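Local coordinates for protein-glutamine deamidase Cif (Burkholderia pseudomallei, PDB 3EIR) that deamidates a glutamine side chain of host NEDD8, blocking cullin-RING ubiquitin ligases and so arresting the host cell cycle, at residues I132-N137 against R259-E264; R178-I183 against D207-D212; V57-R62 against N114-L119; D64-A69 against M120-V125. All blocks are in the same frame, centred on the assembly; numbering follows the deposited sequence.

Contact 1 of 4, residues I132-N137 against R259-E264; sequences IEYLEN and RFASHE
Two torsions bring Y134 and R259 together: CG of Y134 stands opposite its own carbonyl carbon (chi1 -74°), which sets the ring against strand 258-265, and R259 bends at chi3 (44°), carrying its guanidinium to the root of that ring. NH2 of R259 comes within 3.4 Å of CD2 of Y134, with the two planes 29° apart, while the CB of Y134 lies over one guanidinium face. A CH-pi contact is made by A261, whose CB sits over one face of the Y134 ring at 4.0 Å from its centroid. E136 reaches the guanidinium at its edge, near its plane; the carboxylate is turned almost perpendicular to it, and OE2 of E136 to NH1 of R259 at 4.0 Å is a long salt bridge. The backbones meet in a single antiparallel, hydrogen-bonded pair: L135 N donates to F260 O at 2.8 Å and F260 N to L135 O at 3.1 Å. Beside it, CD1 of L135 packs on CE1 of F260 (3.7 Å). The hydroxyl of Y134 is hydrogen-bonded to P129 O. Strand 258-265 is outermost in the four-stranded antiparallel sheet, bonded to strand 152-159 through pairs such as A261 with I156; the 132-137 loop adds its bridge to this strand, Y134 also touches I156, and I132 packs against F117 of helix 111-121.

Contact 2 of 4, residues R178-I183 against D207-D212; sequences RTAYII and DPVSLD
L211 meets the other segment with both branches of its fork: CD1 lies 3.6 Å from CB of R178, on the aliphatic part of that extended side chain, and CD2 rests 3.8 Å from CB of A180. The side chains of R178 and L211 run at a slant to one another, whereas I182 and V209 are crossed near a right angle, with CG1 of I182 and CG2 of V209 4.2 Å apart. The ring of Y181 is set with CE1 against the proline, 3.7 Å from P208 N. Between these groups the backbones are tied directly, V209 N donating to A180 O at 2.9 Å with an N-H...O angle of 162°, and through a water that accepts from I182 N (2.6 Å) and donates to D207 O (2.7 Å). Within 207-212 itself, S210 occupies the N-cap of helix 211-217, its OG accepting from D212 N. The chemistry is thus divided: across the two segments the polar bonds are made by main chain and water, and the side chains supply apolar contact. Even R178 touches here by its carbons, with NH2 bonded instead to P171 O.

Contact 3 of 4, residues V57-R62 against N114-L119; sequences VMWNDR and NNIFKL
The contact seats the end of helix 52-58, from M58 to the turn at N60, on helix 111-121, which begins just after the inferred catalytic residue C109. N115 carries the polar part: its ND2 donates to N60 O at 2.9 Å, with a bent N-H...O angle of 143° and the donor tilted 33° from the carbonyl plane. The amide is gripped further, since ND2 also bonds to L111 O and OD1 accepts from R70 NH2, so its rotation is fixed from both ends. N60 in turn makes an Asx turn, OD1 accepting from R62 N. Next to this amide lies an apolar layer. M58 bends at chi2 (78°), which places CE 3.8 Å from CG1 of I116 and 4.1 Å from CD2 of L119. CG of M58 rests over the centre of the W59 ring, and that ring presents its edge to the helix: CH2 is 3.9 Å from CD1 of I116, and CE3 4.0 Å from CB of N115. V197 of helix 197-204 touches both W59 and I116. A helix starting beside the presumed nucleophilic cysteine and buried within the protein is characteristic of papain-like folds, and here one of its sides receives the earlier 57-62 segment.

Contact 4 of 4, residues D64-A69 against M120-V125; sequences DTLLIA and MTEKDV
The carboxylate of E122 is the flat group of this contact: CD1 of L66 lies over one of its faces, 3.8 Å from CD. OE2 offers its syn lone pair to L67 N at 3.0 Å, in a bond that is almost straight (174°). The same oxygen accepts from a water at 2.6 Å, and that water accepts from I68 N at 3.0 Å. Two successive N-H groups at the start of the 3-10 segment 67-69 are thereby served by one oxygen, the first directly and the second through water. OE1 is held by a salt bridge to K118 NZ and by I127 N, so this buried carboxylate is gripped at both oxygens, and its neighbours would probably favour the charged form. E122 reaches across with its chain extended beyond CG (chi2 180°), and L66 runs antiparallel alongside it, its CD2 meeting K123 O at 3.5 Å and its CD1 reaching V125 C at 3.5 Å. Away from the annotated sites, the arrangement is a loop-to-loop join: a carboxylate just beyond the C-terminal end of helix 111-121 receives the first N-H of the short 3-10 turn directly and the next through a water.

How the contacts relate
From the N terminus, 57-62 and then 64-69 come first, and their partners 114-119 and 120-125 follow in the same order, so contacts 3 and 4 cross: each closes its loop of about fifty residues onto helix 111-121 or its end. T65 O probably bonds to K118 NZ, joining the two. Contact 1 opens afterwards at 132 and closes only on strand 258-265; within that long span contact 2 opens and closes its own short loop, at the other outermost strand of the same sheet. Helix 111-121 links the groups: F117 touches H263 of contact 1, I116 packs on I183 of contact 2, and T121 also meets H263.

Contact 1 of 4, residues I132-N137 against R259-E264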
loop_
_atom_site.group_PDB
_atom_site.type_symbol
_atom_site.label_atom_id
_atom_site.label_comp_id
_atom_site.label_asym_id
_atom_site.label_seq_id
_atom_site.Cartn_x
_atom_site.Cartn_y
_atom_site.Cartn_z
ATOM N N ILE A 132 -6.434 12.495 -5.575
ATOM C CA ILE A 132 -6.931 12.021 -6.859
ATOM C C ILE A 132 -8.379 11.585 -6.738
ATOM O O ILE A 132 -8.893 11.396 -5.636
ATOM C CB ILE A 132 -6.096 10.869 -7.412
ATOM C CG1 ILE A 132 -6.235 9.651 -6.505
ATOM C CG2 ILE A 132 -4.638 11.301 -7.574
ATOM C CD1 ILE A 132 -5.343 8.487 -6.919
ATOM N N GLU A 133 -9.036 11.428 -7.877
ATOM C CA GLU A 133 -10.439 11.060 -7.877
ATOM C C GLU A 133 -10.612 9.548 -7.755
ATOM O O GLU A 133 -9.876 8.773 -8.379
ATOM C CB GLU A 133 -11.124 11.579 -9.137
ATOM C CG GLU A 133 -12.628 11.685 -9.007
ATOM C CD GLU A 133 -13.247 12.498 -10.125
ATOM O OE1 GLU A 133 -12.482 13.053 -10.944
ATOM O OE2 GLU A 133 -14.495 12.583 -10.183
ATOM N N TYR A 134 -11.584 9.141 -6.942
ATOM C CA TYR A 134 -11.875 7.732 -6.710
ATOM C C TYR A 134 -13.230 7.372 -7.286
ATOM O O TYR A 134 -14.153 8.182 -7.267
ATOM C CB TYR A 134 -11.857 7.423 -5.212
ATOM C CG TYR A 134 -10.469 7.385 -4.620
ATOM C CD1 TYR A 134 -9.877 6.176 -4.261
ATOM C CD2 TYR A 134 -9.741 8.552 -4.424
ATOM C CE1 TYR A 134 -8.608 6.133 -3.721
ATOM C CE2 TYR A 134 -8.458 8.514 -3.879
ATOM C CZ TYR A 134 -7.900 7.295 -3.535
ATOM O OH TYR A 134 -6.630 7.232 -2.997
ATOM N N LEU A 135 -13.346 6.159 -7.811
ATOM C CA LEU A 135 -14.631 5.651 -8.265
ATOM C C LEU A 135 -15.318 5.045 -7.055
ATOM O O LEU A 135 -14.650 4.529 -6.163
ATOM C CB LEU A 135 -14.433 4.580 -9.336
ATOM C CG LEU A 135 -13.646 4.975 -10.588
ATOM C CD1 LEU A 135 -12.883 3.783 -11.159
ATOM C CD2 LEU A 135 -14.564 5.576 -11.632
ATOM N N GLU A 136 -16.644 5.109 -6.997
ATOM C CA GLU A 136 -17.323 4.512 -5.854
ATOM C C GLU A 136 -18.659 3.854 -6.172
ATOM O O GLU A 136 -19.266 3.238 -5.299
ATOM C CB GLU A 136 -17.445 5.506 -4.689
ATOM C CG GLU A 136 -18.651 6.420 -4.735
ATOM C CD GLU A 136 -18.864 7.165 -3.424
ATOM O OE1 GLU A 136 -20.037 7.389 -3.047
ATOM O OE2 GLU A 136 -17.861 7.520 -2.765
ATOM N N ASN A 137 -19.113 3.963 -7.415
ATOM C CA ASN A 137 -20.307 3.225 -7.820
ATOM C C ASN A 137 -20.087 2.377 -9.068
ATOM O O ASN A 137 -20.958 2.273 -9.934
ATOM C CB ASN A 137 -21.524 4.147 -7.966
ATOM C CG ASN A 137 -22.299 4.294 -6.666
ATOM O OD1 ASN A 137 -22.459 5.399 -6.143
ATOM N ND2 ASN A 137 -22.769 3.175 -6.128
ATOM N N ARG A 259 -14.210 2.610 -2.130
ATOM C CA ARG A 259 -13.698 3.567 -3.099
ATOM C C ARG A 259 -12.372 3.048 -3.612
ATOM O O ARG A 259 -11.567 2.549 -2.831
ATOM C CB ARG A 259 -13.491 4.934 -2.437
ATOM C CG ARG A 259 -14.775 5.702 -2.169
ATOM C CD ARG A 259 -14.599 6.707 -1.037
ATOM N NE ARG A 259 -13.342 7.444 -1.140
ATOM C CZ ARG A 259 -13.178 8.546 -1.867
ATOM N NH1 ARG A 259 -14.196 9.048 -2.562
ATOM N NH2 ARG A 259 -11.996 9.150 -1.899
ATOM N N PHE A 260 -12.147 3.144 -4.918
ATOM C CA PHE A 260 -10.843 2.799 -5.471
ATOM C C PHE A 260 -10.500 3.662 -6.683
ATOM O O PHE A 260 -11.377 4.237 -7.331
ATOM C CB PHE A 260 -10.757 1.311 -5.826
ATOM C CG PHE A 260 -11.790 0.860 -6.815
ATOM C CD1 PHE A 260 -11.624 1.096 -8.172
ATOM C CD2 PHE A 260 -12.926 0.183 -6.392
ATOM C CE1 PHE A 260 -12.574 0.674 -9.090
ATOM C CE2 PHE A 260 -13.879 -0.239 -7.305
ATOM C CZ PHE A 260 -13.701 0.007 -8.656
ATOM N N ALA A 261 -9.213 3.750 -6.976
ATOM C CA ALA A 261 -8.747 4.532 -8.110
ATOM C C ALA A 261 -7.624 3.772 -8.786
ATOM O O ALA A 261 -6.680 3.353 -8.125
ATOM C CB ALA A 261 -8.248 5.885 -7.638
ATOM N N SER A 262 -7.734 3.580 -10.095
ATOM C CA SER A 262 -6.659 2.958 -10.860
ATOM C C SER A 262 -5.812 4.027 -11.539
ATOM O O SER A 262 -6.290 5.136 -11.824
ATOM C CB SER A 262 -7.210 2.005 -11.914
ATOM O OG SER A 262 -7.792 2.731 -12.978
ATOM N N HIS A 263 -4.558 3.678 -11.797
ATOM C CA HIS A 263 -3.624 4.582 -12.444
ATOM C C HIS A 263 -2.624 3.777 -13.275
ATOM O O HIS A 263 -2.000 2.853 -12.767
ATOM C CB HIS A 263 -2.884 5.400 -11.395
ATOM C CG HIS A 263 -2.290 6.670 -11.926
ATOM N ND1 HIS A 263 -1.264 6.686 -12.848
ATOM C CD2 HIS A 263 -2.579 7.967 -11.661
ATOM C CE1 HIS A 263 -0.941 7.938 -13.123
ATOM N NE2 HIS A 263 -1.724 8.734 -12.417
ATOM N N GLU A 264 -2.481 4.123 -14.549
ATOM C CA GLU A 264 -1.506 3.452 -15.396
ATOM C C GLU A 264 -0.102 3.715 -14.867
ATOM O O GLU A 264 0.141 4.701 -14.164
ATOM C CB GLU A 264 -1.636 3.900 -16.861
ATOM C CG GLU A 264 -1.362 5.387 -17.110
ATOM C CD GLU A 264 -0.930 5.670 -18.539
ATOM O OE1 GLU A 264 -1.734 5.450 -19.469
ATOM O OE2 GLU A 264 0.220 6.117 -18.729
#

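Contact 2 of 4, residues R178-I183 against D207-D212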
loop_
_atom_site.group_PDB
_atom_site.type_symbol
_atom_site.label_atom_id
_atom_site.label_comp_id
_atom_site.label_asym_id
_atom_site.label_seq_id
_atom_site.Cartn_x
_atom_site.Cartn_y
_atom_site.Cartn_z
ATOM N N ARG A 178 -5.068 -12.570 -17.172
ATOM C CA ARG A 178 -4.741 -11.339 -16.455
ATOM C C ARG A 178 -4.354 -11.608 -14.999
ATOM O O ARG A 178 -4.957 -12.441 -14.326
ATOM C CB ARG A 178 -5.900 -10.340 -16.525
ATOM C CG ARG A 178 -5.475 -8.918 -16.219
ATOM C CD ARG A 178 -6.469 -7.881 -16.730
ATOM N NE ARG A 178 -5.853 -6.602 -17.104
ATOM C CZ ARG A 178 -4.674 -6.151 -16.673
ATOM N NH1 ARG A 178 -4.222 -4.971 -17.096
ATOM N NH2 ARG A 178 -3.943 -6.860 -15.814
ATOM N N THR A 179 -3.343 -10.889 -14.521
ATOM C CA THR A 179 -2.795 -11.120 -13.191
ATOM C C THR A 179 -3.010 -9.925 -12.264
ATOM O O THR A 179 -2.856 -8.772 -12.668
ATOM C CB THR A 179 -1.282 -11.409 -13.254
ATOM O OG1 THR A 179 -0.577 -10.206 -13.582
ATOM C CG2 THR A 179 -0.978 -12.458 -14.311
ATOM N N ALA A 180 -3.368 -10.222 -11.019
ATOM C CA ALA A 180 -3.448 -9.222 -9.964
ATOM C C ALA A 180 -2.583 -9.663 -8.783
ATOM O O ALA A 180 -2.490 -10.853 -8.480
ATOM C CB ALA A 180 -4.908 -9.031 -9.523
ATOM N N TYR A 181 -1.944 -8.704 -8.128
ATOM C CA TYR A 181 -1.158 -8.977 -6.930
ATOM C C TYR A 181 -1.553 -7.961 -5.865
ATOM O O TYR A 181 -1.982 -6.854 -6.195
ATOM C CB TYR A 181 0.337 -8.835 -7.212
ATOM C CG TYR A 181 0.898 -9.782 -8.256
ATOM C CD1 TYR A 181 1.305 -11.069 -7.916
ATOM C CD2 TYR A 181 1.050 -9.377 -9.576
ATOM C CE1 TYR A 181 1.837 -11.930 -8.870
ATOM C CE2 TYR A 181 1.585 -10.228 -10.538
ATOM C CZ TYR A 181 1.970 -11.499 -10.181
ATOM O OH TYR A 181 2.496 -12.335 -11.140
ATOM N N ILE A 182 -1.390 -8.323 -4.593
ATOM C CA ILE A 182 -1.705 -7.411 -3.497
ATOM C C ILE A 182 -0.446 -6.803 -2.887
ATOM O O ILE A 182 0.564 -7.489 -2.710
ATOM C CB ILE A 182 -2.489 -8.122 -2.372
ATOM C CG1 ILE A 182 -3.796 -8.699 -2.908
ATOM C CG2 ILE A 182 -2.784 -7.156 -1.230
ATOM C CD1 ILE A 182 -4.790 -7.639 -3.293
ATOM N N ILE A 183 -0.505 -5.513 -2.575
ATOM C CA ILE A 183 0.523 -4.873 -1.758
ATOM C C ILE A 183 -0.155 -4.152 -0.589
ATOM O O ILE A 183 -1.089 -3.397 -0.799
ATOM C CB ILE A 183 1.377 -3.885 -2.558
ATOM C CG1 ILE A 183 2.089 -4.604 -3.705
ATOM C CG2 ILE A 183 2.406 -3.256 -1.657
ATOM C CD1 ILE A 183 2.765 -3.673 -4.669
ATOM N N ASP A 207 2.458 -13.734 -5.332
ATOM C CA ASP A 207 1.400 -14.737 -5.299
ATOM C C ASP A 207 0.135 -14.127 -5.900
ATOM O O ASP A 207 -0.529 -13.325 -5.254
ATOM C CB ASP A 207 1.155 -15.168 -3.845
ATOM C CG ASP A 207 0.231 -16.373 -3.724
ATOM O OD1 ASP A 207 -0.211 -16.902 -4.764
ATOM O OD2 ASP A 207 -0.063 -16.788 -2.578
ATOM N N PRO A 208 -0.210 -14.513 -7.138
ATOM C CA PRO A 208 -1.311 -13.862 -7.857
ATOM C C PRO A 208 -2.654 -14.174 -7.205
ATOM O O PRO A 208 -2.805 -15.256 -6.652
ATOM C CB PRO A 208 -1.263 -14.506 -9.247
ATOM C CG PRO A 208 -0.089 -15.472 -9.232
ATOM C CD PRO A 208 0.239 -15.742 -7.813
ATOM N N VAL A 209 -3.609 -13.249 -7.273
ATOM C CA VAL A 209 -4.931 -13.476 -6.688
ATOM C C VAL A 209 -6.044 -13.429 -7.741
ATOM O O VAL A 209 -5.883 -12.826 -8.806
ATOM C CB VAL A 209 -5.234 -12.482 -5.541
ATOM C CG1 VAL A 209 -4.260 -12.684 -4.389
ATOM C CG2 VAL A 209 -5.173 -11.053 -6.043
ATOM N N SER A 210 -7.163 -14.083 -7.433
ATOM C CA SER A 210 -8.284 -14.222 -8.360
ATOM C C SER A 210 -8.996 -12.905 -8.646
ATOM O O SER A 210 -9.569 -12.292 -7.741
ATOM C CB SER A 210 -9.300 -15.220 -7.803
ATOM O OG SER A 210 -10.512 -15.177 -8.538
ATOM N N LEU A 211 -8.979 -12.479 -9.905
ATOM C CA LEU A 211 -9.712 -11.278 -10.300
ATOM C C LEU A 211 -11.206 -11.409 -9.993
ATOM O O LEU A 211 -11.933 -10.414 -9.911
ATOM C CB LEU A 211 -9.501 -10.977 -11.782
ATOM C CG LEU A 211 -8.193 -10.258 -12.115
ATOM C CD1 LEU A 211 -8.009 -10.158 -13.618
ATOM C CD2 LEU A 211 -8.174 -8.880 -11.470
ATOM N N ASP A 212 -11.656 -12.644 -9.810
ATOM C CA ASP A 212 -13.059 -12.900 -9.538
ATOM C C ASP A 212 -13.330 -12.656 -8.059
ATOM O O ASP A 212 -14.271 -11.948 -7.701
ATOM C CB ASP A 212 -13.430 -14.328 -9.929
ATOM C CG ASP A 212 -14.902 -14.474 -10.283
ATOM O OD1 ASP A 212 -15.664 -15.014 -9.450
ATOM O OD2 ASP A 212 -15.294 -14.047 -11.394
HETATM O O HOH W 1 -0.802 -10.853 -4.157
#

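Contact 3 of 4, residues V57-R62 against N114-L119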
loop_
_atom_site.group_PDB
_atom_site.type_symbol
_atom_site.label_atom_id
_atom_site.label_comp_id
_atom_site.label_asym_id
_atom_site.label_seq_id
_atom_site.Cartn_x
_atom_site.Cartn_y
_atom_site.Cartn_z
ATOM N N VAL A 57 12.774 8.452 3.333
ATOM C CA VAL A 57 12.262 8.872 2.043
ATOM C C VAL A 57 11.029 8.065 1.653
ATOM O O VAL A 57 10.058 8.616 1.140
ATOM C CB VAL A 57 13.361 8.769 0.959
ATOM C CG1 VAL A 57 12.757 8.764 -0.439
ATOM C CG2 VAL A 57 14.356 9.906 1.124
ATOM N N MET A 58 11.057 6.763 1.918
ATOM C CA MET A 58 9.944 5.905 1.531
ATOM C C MET A 58 8.651 6.196 2.292
ATOM O O MET A 58 7.579 6.280 1.692
ATOM C CB MET A 58 10.313 4.428 1.672
ATOM C CG MET A 58 9.222 3.505 1.175
ATOM S SD MET A 58 9.187 3.396 -0.622
ATOM C CE MET A 58 7.425 3.505 -0.943
ATOM N N TRP A 59 8.736 6.361 3.607
ATOM C CA TRP A 59 7.509 6.466 4.392
ATOM C C TRP A 59 7.170 7.890 4.880
ATOM O O TRP A 59 6.474 8.051 5.874
ATOM C CB TRP A 59 7.532 5.498 5.581
ATOM C CG TRP A 59 7.785 4.035 5.235
ATOM C CD1 TRP A 59 8.655 3.187 5.866
ATOM C CD2 TRP A 59 7.142 3.253 4.211
ATOM N NE1 TRP A 59 8.603 1.943 5.291
ATOM C CE2 TRP A 59 7.681 1.952 4.279
ATOM C CE3 TRP A 59 6.170 3.528 3.244
ATOM C CZ2 TRP A 59 7.283 0.931 3.414
ATOM C CZ3 TRP A 59 5.767 2.510 2.394
ATOM C CH2 TRP A 59 6.329 1.228 2.482
ATOM N N ASN A 60 7.661 8.915 4.194
ATOM C CA ASN A 60 7.289 10.285 4.540
ATOM C C ASN A 60 5.838 10.503 4.153
ATOM O O ASN A 60 5.337 9.852 3.240
ATOM C CB ASN A 60 8.197 11.282 3.821
ATOM C CG ASN A 60 7.936 12.719 4.237
ATOM O OD1 ASN A 60 7.396 13.507 3.469
ATOM N ND2 ASN A 60 8.317 13.062 5.455
ATOM N N ASP A 61 5.150 11.409 4.833
ATOM C CA ASP A 61 3.732 11.623 4.551
ATOM C C ASP A 61 3.403 12.869 3.705
ATOM O O ASP A 61 2.252 13.281 3.621
ATOM C CB ASP A 61 2.927 11.620 5.853
ATOM C CG ASP A 61 3.166 12.864 6.691
ATOM O OD1 ASP A 61 4.164 13.583 6.448
ATOM O OD2 ASP A 61 2.343 13.123 7.597
ATOM N N ARG A 62 4.404 13.463 3.066
ATOM C CA ARG A 62 4.154 14.591 2.172
ATOM C C ARG A 62 3.815 14.109 0.754
ATOM O O ARG A 62 4.687 13.634 0.026
ATOM C CB ARG A 62 5.373 15.512 2.149
ATOM C CG ARG A 62 5.111 16.901 1.596
ATOM C CD ARG A 62 6.258 17.843 1.951
ATOM N NE ARG A 62 5.853 19.244 1.867
ATOM C CZ ARG A 62 6.342 20.214 2.634
ATOM N NH1 ARG A 62 7.257 19.934 3.554
ATOM N NH2 ARG A 62 5.911 21.461 2.485
ATOM N N ASN A 114 -0.364 4.720 0.070
ATOM C CA ASN A 114 -0.187 5.994 -0.622
ATOM C C ASN A 114 1.220 6.076 -1.216
ATOM O O ASN A 114 1.397 6.447 -2.374
ATOM C CB ASN A 114 -0.378 7.191 0.328
ATOM C CG ASN A 114 -1.852 7.459 0.683
ATOM O OD1 ASN A 114 -2.768 7.094 -0.045
ATOM N ND2 ASN A 114 -2.063 8.114 1.807
ATOM N N ASN A 115 2.217 5.746 -0.404
ATOM C CA ASN A 115 3.608 5.931 -0.800
ATOM C C ASN A 115 4.088 4.945 -1.860
ATOM O O ASN A 115 4.861 5.305 -2.740
ATOM C CB ASN A 115 4.524 5.902 0.419
ATOM C CG ASN A 115 4.582 7.244 1.123
ATOM O OD1 ASN A 115 4.965 8.255 0.523
ATOM N ND2 ASN A 115 4.205 7.263 2.412
ATOM N N ILE A 116 3.633 3.699 -1.781
ATOM C CA ILE A 116 3.968 2.737 -2.821
ATOM C C ILE A 116 3.216 3.050 -4.119
ATOM O O ILE A 116 3.734 2.820 -5.205
ATOM C CB ILE A 116 3.735 1.294 -2.360
ATOM C CG1 ILE A 116 4.593 1.022 -1.122
ATOM C CG2 ILE A 116 4.077 0.322 -3.477
ATOM C CD1 ILE A 116 4.551 -0.398 -0.616
ATOM N N PHE A 117 2.011 3.613 -4.001
ATOM C CA PHE A 117 1.265 4.089 -5.165
ATOM C C PHE A 117 2.057 5.183 -5.891
ATOM O O PHE A 117 2.161 5.162 -7.114
ATOM C CB PHE A 117 -0.089 4.642 -4.738
ATOM C CG PHE A 117 -0.961 5.097 -5.879
ATOM C CD1 PHE A 117 -1.794 4.205 -6.533
ATOM C CD2 PHE A 117 -0.972 6.424 -6.280
ATOM C CE1 PHE A 117 -2.620 4.622 -7.565
ATOM C CE2 PHE A 117 -1.803 6.846 -7.319
ATOM C CZ PHE A 117 -2.624 5.945 -7.958
ATOM N N LYS A 118 2.596 6.127 -5.125
ATOM C CA LYS A 118 3.413 7.204 -5.662
ATOM C C LYS A 118 4.649 6.638 -6.331
ATOM O O LYS A 118 4.952 6.985 -7.464
ATOM C CB LYS A 118 3.833 8.164 -4.554
ATOM C CG LYS A 118 2.712 9.107 -4.100
ATOM C CD LYS A 118 3.163 10.042 -2.978
ATOM C CE LYS A 118 4.346 10.931 -3.383
ATOM N NZ LYS A 118 3.893 12.135 -4.152
ATOM N N LEU A 119 5.359 5.766 -5.618
ATOM C CA LEU A 119 6.573 5.162 -6.143
ATOM C C LEU A 119 6.308 4.465 -7.478
ATOM O O LEU A 119 7.128 4.538 -8.377
ATOM C CB LEU A 119 7.196 4.182 -5.138
ATOM C CG LEU A 119 8.624 3.674 -5.419
ATOM C CD1 LEU A 119 9.637 4.733 -5.094
ATOM C CD2 LEU A 119 8.925 2.423 -4.620
#

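Contact 4 of 4, residues D64-A69 against M120-V125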
loop_
_atom_site.group_PDB
_atom_site.type_symbol
_atom_site.label_atom_id
_atom_site.label_comp_id
_atom_site.label_asym_id
_atom_site.label_seq_id
_atom_site.Cartn_x
_atom_site.Cartn_y
_atom_site.Cartn_z
ATOM N N ASP A 64 2.198 15.815 -1.931
ATOM C CA ASP A 64 1.994 16.731 -3.048
ATOM C C ASP A 64 3.301 17.051 -3.774
ATOM O O ASP A 64 3.300 17.765 -4.773
ATOM C CB ASP A 64 1.260 18.005 -2.603
ATOM C CG ASP A 64 2.069 18.841 -1.633
ATOM O OD1 ASP A 64 2.955 18.278 -0.953
ATOM O OD2 ASP A 64 1.819 20.064 -1.557
ATOM N N THR A 65 4.401 16.499 -3.266
ATOM C CA THR A 65 5.703 16.556 -3.937
ATOM C C THR A 65 6.145 15.168 -4.449
ATOM O O THR A 65 5.663 14.143 -3.976
ATOM C CB THR A 65 6.787 17.119 -2.995
ATOM O OG1 THR A 65 8.052 16.519 -3.305
ATOM C CG2 THR A 65 6.443 16.809 -1.543
ATOM N N LEU A 66 7.056 15.150 -5.419
ATOM C CA LEU A 66 7.550 13.916 -6.000
ATOM C C LEU A 66 8.286 13.102 -4.932
ATOM O O LEU A 66 9.116 13.647 -4.204
ATOM C CB LEU A 66 8.494 14.256 -7.154
ATOM C CG LEU A 66 8.522 13.377 -8.394
ATOM C CD1 LEU A 66 7.167 13.324 -9.063
ATOM C CD2 LEU A 66 9.567 13.926 -9.362
ATOM N N LEU A 67 7.978 11.808 -4.834
ATOM C CA LEU A 67 8.613 10.943 -3.827
ATOM C C LEU A 67 10.135 10.927 -3.969
ATOM O O LEU A 67 10.862 11.050 -2.988
ATOM C CB LEU A 67 8.049 9.512 -3.893
ATOM C CG LEU A 67 8.451 8.537 -2.776
ATOM C CD1 LEU A 67 7.393 7.440 -2.605
ATOM C CD2 LEU A 67 9.828 7.927 -3.009
ATOM N N ILE A 68 10.626 10.790 -5.192
ATOM C CA ILE A 68 12.072 10.711 -5.373
ATOM C C ILE A 68 12.752 12.065 -5.143
ATOM O O ILE A 68 13.980 12.150 -5.057
ATOM C CB ILE A 68 12.443 10.124 -6.734
ATOM C CG1 ILE A 68 11.962 11.037 -7.865
ATOM C CG2 ILE A 68 11.842 8.731 -6.875
ATOM C CD1 ILE A 68 12.648 10.746 -9.197
ATOM N N ALA A 69 11.940 13.109 -5.000
ATOM C CA ALA A 69 12.444 14.451 -4.717
ATOM C C ALA A 69 12.641 14.682 -3.222
ATOM O O ALA A 69 13.222 15.685 -2.818
ATOM C CB ALA A 69 11.500 15.514 -5.293
ATOM N N MET A 120 5.166 3.801 -7.612
ATOM C CA MET A 120 4.854 3.092 -8.848
ATOM C C MET A 120 4.417 3.983 -10.015
ATOM O O MET A 120 4.709 3.674 -11.163
ATOM C CB MET A 120 3.781 2.034 -8.606
ATOM C CG MET A 120 4.265 0.861 -7.754
ATOM S SD MET A 120 2.956 -0.314 -7.427
ATOM C CE MET A 120 2.772 -1.107 -9.016
ATOM N N THR A 121 3.702 5.068 -9.727
ATOM C CA THR A 121 3.031 5.822 -10.784
ATOM C C THR A 121 3.748 7.092 -11.226
ATOM O O THR A 121 3.491 7.595 -12.317
ATOM C CB THR A 121 1.620 6.238 -10.366
ATOM O OG1 THR A 121 1.693 7.062 -9.192
ATOM C CG2 THR A 121 0.752 5.010 -10.095
ATOM N N GLU A 122 4.624 7.620 -10.378
ATOM C CA GLU A 122 5.227 8.927 -10.632
ATOM C C GLU A 122 6.399 8.896 -11.595
ATOM O O GLU A 122 7.189 7.952 -11.621
ATOM C CB GLU A 122 5.686 9.581 -9.331
ATOM C CG GLU A 122 4.542 10.190 -8.536
ATOM C CD GLU A 122 4.996 10.841 -7.256
ATOM O OE1 GLU A 122 4.232 11.694 -6.731
ATOM O OE2 GLU A 122 6.105 10.507 -6.775
ATOM N N LYS A 123 6.521 9.962 -12.362
ATOM C CA LYS A 123 7.719 10.161 -13.154
ATOM C C LYS A 123 8.311 11.526 -12.820
ATOM O O LYS A 123 9.224 11.627 -12.005
ATOM C CB LYS A 123 7.402 10.037 -14.641
ATOM C CG LYS A 123 8.569 10.429 -15.555
ATOM C CD LYS A 123 8.286 10.024 -16.984
ATOM C CE LYS A 123 9.372 10.514 -17.933
ATOM N NZ LYS A 123 8.933 10.358 -19.346
ATOM N N ASP A 124 7.771 12.583 -13.420
ATOM C CA ASP A 124 8.290 13.918 -13.169
ATOM C C ASP A 124 7.220 14.872 -12.638
ATOM O O ASP A 124 7.519 16.028 -12.336
ATOM C CB ASP A 124 8.934 14.482 -14.443
ATOM C CG ASP A 124 8.048 14.317 -15.662
ATOM O OD1 ASP A 124 6.945 13.727 -15.549
ATOM O OD2 ASP A 124 8.449 14.782 -16.739
ATOM N N VAL A 125 5.983 14.383 -12.521
ATOM C CA VAL A 125 4.875 15.181 -12.000
ATOM C C VAL A 125 4.301 14.544 -10.721
ATOM O O VAL A 125 3.886 13.386 -10.740
ATOM C CB VAL A 125 3.744 15.296 -13.036
ATOM C CG1 VAL A 125 2.610 16.118 -12.481
ATOM C CG2 VAL A 125 4.258 15.912 -14.329
HETATM O O HOH W 2 8.612 9.891 -7.244
#